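Local coordinates for peptidoglycan-recognition protein SA (Drosophila melanogaster, PDB 1S2J), which recognises peptidoglycan of Gram-positive bacteria to switch on the Toll pathway in innate immunity, and shows L,D-carboxypeptidase activity, at residues P38-K43 against G110-G115; V58-Y63 against E166-Y171. One frame throughout, in Å; residues are numbered along the deposited sequence.

Contact 1. Residues P38-K43 against G110-G115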
ATOM      1  N   PRO A  38      -0.809  14.024  -4.224  1.00 42.28           N
ATOM      2  CA  PRO A  38      -1.868  13.802  -3.224  1.00 41.76           C
ATOM      3  C   PRO A  38      -1.420  14.203  -1.813  1.00 40.90           C
ATOM      4  O   PRO A  38      -0.268  13.977  -1.430  1.00 40.82           O
ATOM      5  CB  PRO A  38      -2.137  12.297  -3.323  1.00 42.21           C
ATOM      6  CG  PRO A  38      -0.837  11.705  -3.826  1.00 42.20           C
ATOM      7  CD  PRO A  38      -0.191  12.762  -4.673  1.00 42.24           C
ATOM      8  N   THR A  39      -2.304  14.844  -1.061  1.00 40.12           N
ATOM      9  CA  THR A  39      -1.983  15.167   0.330  1.00 39.32           C
ATOM     10  C   THR A  39      -2.226  13.896   1.131  1.00 37.99           C
ATOM     11  O   THR A  39      -3.325  13.348   1.128  1.00 37.77           O
ATOM     12  CB  THR A  39      -2.816  16.348   0.880  1.00 39.96           C
ATOM     13  OG1 THR A  39      -2.900  17.393  -0.113  1.00 41.22           O
ATOM     14  CG2 THR A  39      -2.085  17.000   2.073  1.00 39.18           C
ATOM     15  N   ILE A  40      -1.171  13.405   1.766  1.00 36.19           N
ATOM     16  CA  ILE A  40      -1.252  12.154   2.480  1.00 34.49           C
ATOM     17  C   ILE A  40      -1.867  12.417   3.848  1.00 33.07           C
ATOM     18  O   ILE A  40      -1.522  13.398   4.504  1.00 32.29           O
ATOM     19  CB  ILE A  40       0.137  11.497   2.550  1.00 34.54           C
ATOM     20  CG1 ILE A  40       0.546  11.010   1.142  1.00 34.27           C
ATOM     21  CG2 ILE A  40       0.164  10.355   3.575  1.00 35.33           C
ATOM     22  CD1 ILE A  40       2.052  10.914   0.922  1.00 33.33           C
ATOM     23  N   LYS A  41      -2.817  11.561   4.224  1.00 31.18           N
ATOM     24  CA  LYS A  41      -3.348  11.508   5.579  1.00 29.52           C
ATOM     25  C   LYS A  41      -2.335  10.849   6.507  1.00 28.32           C
ATOM     26  O   LYS A  41      -2.226   9.626   6.551  1.00 28.10           O
ATOM     27  CB  LYS A  41      -4.645  10.705   5.582  1.00 29.29           C
ATOM     28  CG  LYS A  41      -5.464  10.810   6.851  1.00 30.26           C
ATOM     29  CD  LYS A  41      -5.821  12.252   7.167  1.00 32.07           C
ATOM     30  CE  LYS A  41      -6.732  12.867   6.118  1.00 32.96           C
ATOM     31  NZ  LYS A  41      -7.130  14.236   6.562  1.00 34.60           N
ATOM     32  N   LEU A  42      -1.588  11.659   7.247  1.00 27.47           N
ATOM     33  CA  LEU A  42      -0.570  11.146   8.168  1.00 26.55           C
ATOM     34  C   LEU A  42      -1.163  10.288   9.295  1.00 26.20           C
ATOM     35  O   LEU A  42      -2.342  10.399   9.625  1.00 24.96           O
ATOM     36  CB  LEU A  42       0.297  12.287   8.743  1.00 26.48           C
ATOM     37  CG  LEU A  42       1.030  13.194   7.732  1.00 27.93           C
ATOM     38  CD1 LEU A  42       1.771  14.379   8.405  1.00 27.60           C
ATOM     39  CD2 LEU A  42       1.998  12.390   6.833  1.00 28.34           C
ATOM     40  N   LYS A  43      -0.315   9.434   9.864  1.00 26.30           N
ATOM     41  CA  LYS A  43      -0.679   8.525  10.943  1.00 27.26           C
ATOM     42  C   LYS A  43      -1.514   9.178  12.059  1.00 27.67           C
ATOM     43  O   LYS A  43      -2.596   8.686  12.367  1.00 26.98           O
ATOM     44  CB  LYS A  43       0.585   7.868  11.502  1.00 26.96           C
ATOM     45  CG  LYS A  43       0.349   6.800  12.530  1.00 27.40           C
ATOM     46  CD  LYS A  43       0.005   5.464  11.891  1.00 28.43           C
ATOM     47  CE  LYS A  43       1.212   4.608  11.697  1.00 28.03           C
ATOM     48  NZ  LYS A  43       2.087   4.560  12.903  1.00 30.73           N
ATOM     49  N   GLY A 110     -10.265   8.296  -2.598  1.00 26.64           N
ATOM     50  CA  GLY A 110      -9.104   8.714  -3.356  1.00 25.44           C
ATOM     51  C   GLY A 110      -8.077   9.400  -2.474  1.00 24.55           C
ATOM     52  O   GLY A 110      -7.178  10.052  -2.972  1.00 23.84           O
ATOM     53  N   ILE A 111      -8.202   9.245  -1.161  1.00 24.07           N
ATOM     54  CA  ILE A 111      -7.138   9.706  -0.287  1.00 23.58           C
ATOM     55  C   ILE A 111      -6.172   8.578   0.153  1.00 23.65           C
ATOM     56  O   ILE A 111      -6.565   7.416   0.329  1.00 22.83           O
ATOM     57  CB  ILE A 111      -7.622  10.649   0.909  1.00 24.58           C
ATOM     58  CG1 ILE A 111      -7.318  10.058   2.270  1.00 23.82           C
ATOM     59  CG2 ILE A 111      -9.045  11.237   0.763  1.00 23.40           C
ATOM     60  CD1 ILE A 111      -6.154  10.748   2.857  1.00 27.73           C
ATOM     61  N   VAL A 112      -4.896   8.954   0.270  1.00 22.79           N
ATOM     62  CA  VAL A 112      -3.822   8.058   0.632  1.00 21.67           C
ATOM     63  C   VAL A 112      -3.643   8.196   2.138  1.00 22.29           C
ATOM     64  O   VAL A 112      -3.352   9.292   2.640  1.00 22.09           O
ATOM     65  CB  VAL A 112      -2.505   8.451  -0.067  1.00 21.33           C
ATOM     66  CG1 VAL A 112      -1.344   7.633   0.465  1.00 20.35           C
ATOM     67  CG2 VAL A 112      -2.623   8.320  -1.592  1.00 21.03           C
ATOM     68  N   TYR A 113      -3.839   7.085   2.849  1.00 21.63           N
ATOM     69  CA  TYR A 113      -3.699   7.049   4.293  1.00 21.84           C
ATOM     70  C   TYR A 113      -2.326   6.469   4.592  1.00 21.94           C
ATOM     71  O   TYR A 113      -1.970   5.396   4.064  1.00 22.52           O
ATOM     72  CB  TYR A 113      -4.834   6.205   4.915  1.00 21.71           C
ATOM     73  CG  TYR A 113      -6.188   6.850   4.715  1.00 22.19           C
ATOM     74  CD1 TYR A 113      -6.956   6.600   3.560  1.00 22.97           C
ATOM     75  CD2 TYR A 113      -6.689   7.751   5.658  1.00 22.85           C
ATOM     76  CE1 TYR A 113      -8.209   7.239   3.363  1.00 22.45           C
ATOM     77  CE2 TYR A 113      -7.924   8.385   5.479  1.00 21.90           C
ATOM     78  CZ  TYR A 113      -8.676   8.133   4.343  1.00 22.70           C
ATOM     79  OH  TYR A 113      -9.888   8.785   4.205  1.00 25.05           O
ATOM     80  N   GLU A 114      -1.553   7.181   5.403  1.00 20.85           N
ATOM     81  CA  GLU A 114      -0.217   6.739   5.785  1.00 21.22           C
ATOM     82  C   GLU A 114      -0.299   5.504   6.646  1.00 21.20           C
ATOM     83  O   GLU A 114      -1.006   5.494   7.668  1.00 20.92           O
ATOM     84  CB  GLU A 114       0.525   7.834   6.569  1.00 21.15           C
ATOM     85  CG  GLU A 114       2.028   7.611   6.627  1.00 22.67           C
ATOM     86  CD  GLU A 114       2.781   8.577   7.548  1.00 23.30           C
ATOM     87  OE1 GLU A 114       2.218   9.079   8.548  1.00 21.97           O
ATOM     88  OE2 GLU A 114       3.964   8.829   7.254  1.00 24.34           O
ATOM     89  N   GLY A 115       0.400   4.452   6.226  1.00 21.11           N
ATOM     90  CA  GLY A 115       0.568   3.281   7.069  1.00 20.44           C
ATOM     91  C   GLY A 115       1.938   3.442   7.696  1.00 21.30           C
ATOM     92  O   GLY A 115       2.164   4.302   8.564  1.00 20.30           O
TER
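Lys41 and Tyr113 form a single backbone bridge that lays the N-terminal segment 38-43 along strand 112-114, an outermost strand of the central mixed sheet. The two chains run roughly the same way, with end-to-end directions 39° apart. Two backbone bonds make the bridge: Lys41 N gives to Val112 O at 2.8 Å, almost in line with the carbonyl, and Glu114 N gives to Lys41 O at the same length. The third bond comes from a side chain. Glu114 stretches out with CG anti to its own backbone N (chi1 -163°) and stays extended past CG, which carries the carboxylate beyond the bridge to the amide of Lys43. Its OE1 takes Lys43 N at 2.9 Å through the anti lone pair, with an N-H...O angle of 165°. Leu42 CD2 packs against the same oxygen at 3.7 Å, while Ile40 CG2 meets Glu114 CB, the two side chains crossing at about a right angle. With an alanine here in place of Glu114, the Lys43 amide would probably lose this acceptor and Leu42 CD2 its carboxylate neighbour.

Ile40 and Val112 touch through their CG1 atoms at 3.9 Å; both side chains also reach Phe104 of the adjoining strand and Leu157 of helix 148-163. Lys41 runs alongside Tyr113, its CG 3.5 Å from CD2 of the ring, before its amine leads away. Tyr113 OH bonds Asp109, and Lys43 NZ is taken up by the carbonyl of Lys49 and by Asp99. This is an N-terminal segment extending the edge of a mixed sheet by one parallel bridge, within the amidase-type fold of the peptidoglycan-recognition proteins.

Contact 2. Residues V58-Y63 against E166-Y171; sequences VRPIRY and ELSEDY
Ile61 and Leu167 pair as a parallel bridge, the tight half of this contact; the arginines and acids at its margins make the loose half. Glu166 O receives Ile61 N at 2.9 Å, from well above the carbonyl plane, and Ser168 N returns a bond to Ile61 O at 2.8 Å. Leu167 CA also leans on that carbonyl, a CA-H...O contact of 3.2 Å. Ile61 and Leu167 put their side chains on one face of the sheet, CG2 meeting CD2 at 4.0 Å, and both touch Thr133 of strand 132-137. The ring of Pro60, which follows a cis peptide bond, sets its CB against Ser168 N.

From Ser168 to Tyr171 the chain makes a type I beta turn, closed by Tyr171 N on Ser168 O, and rounds a corner into strand 171-175. That strand is the outermost parallel neighbour of strand 61-68 in the mixed sheet of the amidase-type fold of the peptidoglycan-recognition proteins. Pairing resumes there as Arg62 bonds the backbone of Ala172, with a CA-H...O contact from Tyr171 to the Arg62 carbonyl beside it.

On the exposed side Arg62 doubles back, bent at chi2 and chi3 (48°), and brings NH1 to Asp170 OD1 at 3.1 Å. The acid lies near the guanidinium plane, but NH1 comes from above the carboxylate, and the planes stand 78° apart. Ser168 OG lies over one guanidinium face, offset toward the rim. The salt bridge of Arg59 NE with Glu166 OE2 is long, at 3.8 Å, with its planes 85° apart.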
ATOM      1  N   VAL A  58      16.489   1.665   2.283  1.00 27.35           N
ATOM      2  CA  VAL A  58      17.330   2.298   1.262  1.00 28.27           C
ATOM      3  C   VAL A  58      16.500   3.282   0.461  1.00 27.83           C
ATOM      4  O   VAL A  58      15.294   3.110   0.285  1.00 27.87           O
ATOM      5  CB  VAL A  58      17.897   1.261   0.232  1.00 28.89           C
ATOM      6  CG1 VAL A  58      18.999   0.410   0.857  1.00 30.74           C
ATOM      7  CG2 VAL A  58      16.757   0.369  -0.360  1.00 30.52           C
ATOM      8  N   ARG A  59      17.161   4.293  -0.063  1.00 27.63           N
ATOM      9  CA  ARG A  59      16.514   5.264  -0.910  1.00 27.81           C
ATOM     10  C   ARG A  59      17.417   5.373  -2.148  1.00 27.26           C
ATOM     11  O   ARG A  59      18.638   5.375  -2.002  1.00 27.69           O
ATOM     12  CB  ARG A  59      16.483   6.561  -0.126  1.00 28.24           C
ATOM     13  CG  ARG A  59      15.669   7.664  -0.680  1.00 28.97           C
ATOM     14  CD  ARG A  59      15.416   8.714   0.391  1.00 30.99           C
ATOM     15  NE  ARG A  59      14.349   9.627   0.016  1.00 30.60           N
ATOM     16  CZ  ARG A  59      14.527  10.670  -0.754  1.00 30.20           C
ATOM     17  NH1 ARG A  59      15.737  10.946  -1.230  1.00 32.23           N
ATOM     18  NH2 ARG A  59      13.504  11.450  -1.040  1.00 31.37           N
ATOM     19  N   PRO A  60      16.854   5.389  -3.356  1.00 26.50           N
ATOM     20  CA  PRO A  60      15.412   5.203  -3.600  1.00 25.33           C
ATOM     21  C   PRO A  60      14.969   3.751  -3.494  1.00 24.83           C
ATOM     22  O   PRO A  60      15.815   2.858  -3.406  1.00 24.56           O
ATOM     23  CB  PRO A  60      15.226   5.719  -5.032  1.00 24.92           C
ATOM     24  CG  PRO A  60      16.535   5.565  -5.687  1.00 25.08           C
ATOM     25  CD  PRO A  60      17.608   5.595  -4.609  1.00 26.51           C
ATOM     26  N   ILE A  61      13.651   3.539  -3.452  1.00 24.44           N
ATOM     27  CA  ILE A  61      13.039   2.213  -3.419  1.00 23.28           C
ATOM     28  C   ILE A  61      12.722   1.782  -4.856  1.00 22.99           C
ATOM     29  O   ILE A  61      12.279   2.595  -5.671  1.00 22.18           O
ATOM     30  CB  ILE A  61      11.721   2.256  -2.594  1.00 23.93           C
ATOM     31  CG1 ILE A  61      12.004   2.424  -1.089  1.00 23.67           C
ATOM     32  CG2 ILE A  61      10.857   1.008  -2.862  1.00 22.04           C
ATOM     33  CD1 ILE A  61      12.637   1.179  -0.448  1.00 25.14           C
ATOM     34  N   ARG A  62      12.900   0.502  -5.151  1.00 22.35           N
ATOM     35  CA  ARG A  62      12.739   0.038  -6.517  1.00 22.82           C
ATOM     36  C   ARG A  62      11.454  -0.735  -6.795  1.00 22.23           C
ATOM     37  O   ARG A  62      10.982  -0.751  -7.919  1.00 23.94           O
ATOM     38  CB  ARG A  62      14.049  -0.628  -7.005  1.00 24.11           C
ATOM     39  CG  ARG A  62      14.048  -2.071  -7.330  1.00 25.61           C
ATOM     40  CD  ARG A  62      14.773  -2.406  -8.640  1.00 31.16           C
ATOM     41  NE  ARG A  62      16.095  -1.773  -8.768  1.00 32.60           N
ATOM     42  CZ  ARG A  62      16.406  -0.817  -9.638  1.00 33.58           C
ATOM     43  NH1 ARG A  62      15.510  -0.335 -10.496  1.00 34.26           N
ATOM     44  NH2 ARG A  62      17.637  -0.341  -9.654  1.00 34.64           N
ATOM     45  N   TYR A  63      10.830  -1.315  -5.779  1.00 21.24           N
ATOM     46  CA  TYR A  63       9.584  -2.059  -5.997  1.00 19.85           C
ATOM     47  C   TYR A  63       8.365  -1.472  -5.279  1.00 19.44           C
ATOM     48  O   TYR A  63       8.433  -1.099  -4.090  1.00 18.22           O
ATOM     49  CB  TYR A  63       9.732  -3.513  -5.572  1.00 19.22           C
ATOM     50  CG  TYR A  63      10.662  -4.347  -6.433  1.00 19.90           C
ATOM     51  CD1 TYR A  63      12.018  -4.527  -6.067  1.00 20.85           C
ATOM     52  CD2 TYR A  63      10.191  -4.995  -7.566  1.00 18.04           C
ATOM     53  CE1 TYR A  63      12.883  -5.287  -6.830  1.00 19.87           C
ATOM     54  CE2 TYR A  63      11.052  -5.777  -8.346  1.00 22.01           C
ATOM     55  CZ  TYR A  63      12.395  -5.917  -7.970  1.00 22.96           C
ATOM     56  OH  TYR A  63      13.234  -6.697  -8.725  1.00 23.43           O
ATOM     57  N   GLU A 166      11.774   9.172  -3.811  1.00 27.41           N
ATOM     58  CA  GLU A 166      11.335   8.012  -3.017  1.00 27.22           C
ATOM     59  C   GLU A 166      11.410   6.700  -3.794  1.00 26.51           C
ATOM     60  O   GLU A 166      11.630   5.663  -3.207  1.00 26.96           O
ATOM     61  CB  GLU A 166       9.887   8.175  -2.548  1.00 27.60           C
ATOM     62  CG  GLU A 166       9.591   9.463  -1.812  1.00 29.47           C
ATOM     63  CD  GLU A 166      10.160   9.448  -0.425  1.00 31.07           C
ATOM     64  OE1 GLU A 166      10.010  10.465   0.263  1.00 35.40           O
ATOM     65  OE2 GLU A 166      10.764   8.427  -0.024  1.00 33.29           O
ATOM     66  N   LEU A 167      11.188   6.751  -5.101  1.00 25.53           N
ATOM     67  CA  LEU A 167      11.190   5.550  -5.948  1.00 24.86           C
ATOM     68  C   LEU A 167      12.193   5.704  -7.096  1.00 25.07           C
ATOM     69  O   LEU A 167      12.378   6.804  -7.596  1.00 24.50           O
ATOM     70  CB  LEU A 167       9.788   5.344  -6.530  1.00 23.89           C
ATOM     71  CG  LEU A 167       8.639   5.096  -5.547  1.00 23.14           C
ATOM     72  CD1 LEU A 167       7.259   5.217  -6.207  1.00 21.46           C
ATOM     73  CD2 LEU A 167       8.809   3.740  -4.914  1.00 20.36           C
ATOM     74  N   SER A 168      12.824   4.611  -7.529  1.00 26.05           N
ATOM     75  CA  SER A 168      13.677   4.655  -8.722  1.00 27.08           C
ATOM     76  C   SER A 168      12.849   5.139  -9.892  1.00 27.17           C
ATOM     77  O   SER A 168      11.685   4.771 -10.001  1.00 26.59           O
ATOM     78  CB  SER A 168      14.239   3.282  -9.060  1.00 27.01           C
ATOM     79  OG  SER A 168      14.960   2.765  -7.970  1.00 29.12           O
ATOM     80  N   GLU A 169      13.431   5.975 -10.751  1.00 27.52           N
ATOM     81  CA  GLU A 169      12.694   6.467 -11.923  1.00 28.33           C
ATOM     82  C   GLU A 169      12.197   5.275 -12.766  1.00 27.33           C
ATOM     83  O   GLU A 169      11.180   5.372 -13.454  1.00 27.05           O
ATOM     84  CB  GLU A 169      13.518   7.491 -12.768  1.00 29.19           C
ATOM     85  CG  GLU A 169      14.267   8.563 -11.944  1.00 34.74           C
ATOM     86  CD  GLU A 169      14.006  10.036 -12.342  1.00 42.62           C
ATOM     87  OE1 GLU A 169      13.625  10.329 -13.517  1.00 45.93           O
ATOM     88  OE2 GLU A 169      14.207  10.933 -11.469  1.00 43.29           O
ATOM     89  N   ASP A 170      12.896   4.142 -12.681  1.00 26.19           N
ATOM     90  CA  ASP A 170      12.427   2.918 -13.343  1.00 25.94           C
ATOM     91  C   ASP A 170      11.932   1.845 -12.364  1.00 25.14           C
ATOM     92  O   ASP A 170      12.163   0.639 -12.588  1.00 25.43           O
ATOM     93  CB  ASP A 170      13.504   2.352 -14.296  1.00 26.02           C
ATOM     94  CG  ASP A 170      14.684   1.738 -13.550  1.00 25.76           C
ATOM     95  OD1 ASP A 170      14.876   2.013 -12.344  1.00 26.98           O
ATOM     96  OD2 ASP A 170      15.472   0.953 -14.087  1.00 25.45           O
ATOM     97  N   TYR A 171      11.252   2.282 -11.295  1.00 23.90           N
ATOM     98  CA  TYR A 171      10.633   1.364 -10.313  1.00 22.81           C
ATOM     99  C   TYR A 171       9.771   0.282 -11.003  1.00 22.86           C
ATOM    100  O   TYR A 171       9.164   0.541 -12.039  1.00 22.40           O
ATOM    101  CB  TYR A 171       9.804   2.152  -9.287  1.00 21.91           C
ATOM    102  CG  TYR A 171       8.457   2.639  -9.807  1.00 20.10           C
ATOM    103  CD1 TYR A 171       7.329   1.816  -9.759  1.00 18.41           C
ATOM    104  CD2 TYR A 171       8.308   3.913 -10.351  1.00 18.90           C
ATOM    105  CE1 TYR A 171       6.091   2.247 -10.233  1.00 18.23           C
ATOM    106  CE2 TYR A 171       7.067   4.359 -10.829  1.00 18.48           C
ATOM    107  CZ  TYR A 171       5.968   3.519 -10.769  1.00 19.02           C
ATOM    108  OH  TYR A 171       4.751   3.937 -11.256  1.00 20.37           O
TER

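How the contacts relate
Contacts 1 and 2 lie toward the two ends of one mixed sheet: 110-115 carries its outermost strand 112-114, while 166-171 leads into the other outermost strand, 171-175. Their centres are about 19 Å apart and their nearest atoms about 8 Å, so they do not touch. Helix 148-163 links them indirectly, meeting Ile40 and Val112 through Leu157 and Tyr171 through Leu158 and Val162. Along the chain their segments alternate. Both lie away from the annotated peptidoglycan-binding residues, although Lys43 of contact 1 pairs with Asp99, within the inferred binding region 97-102. A phosphate, probably from the crystallisation liquor, sits about 3 Å from the Asp170 side chain in contact 2.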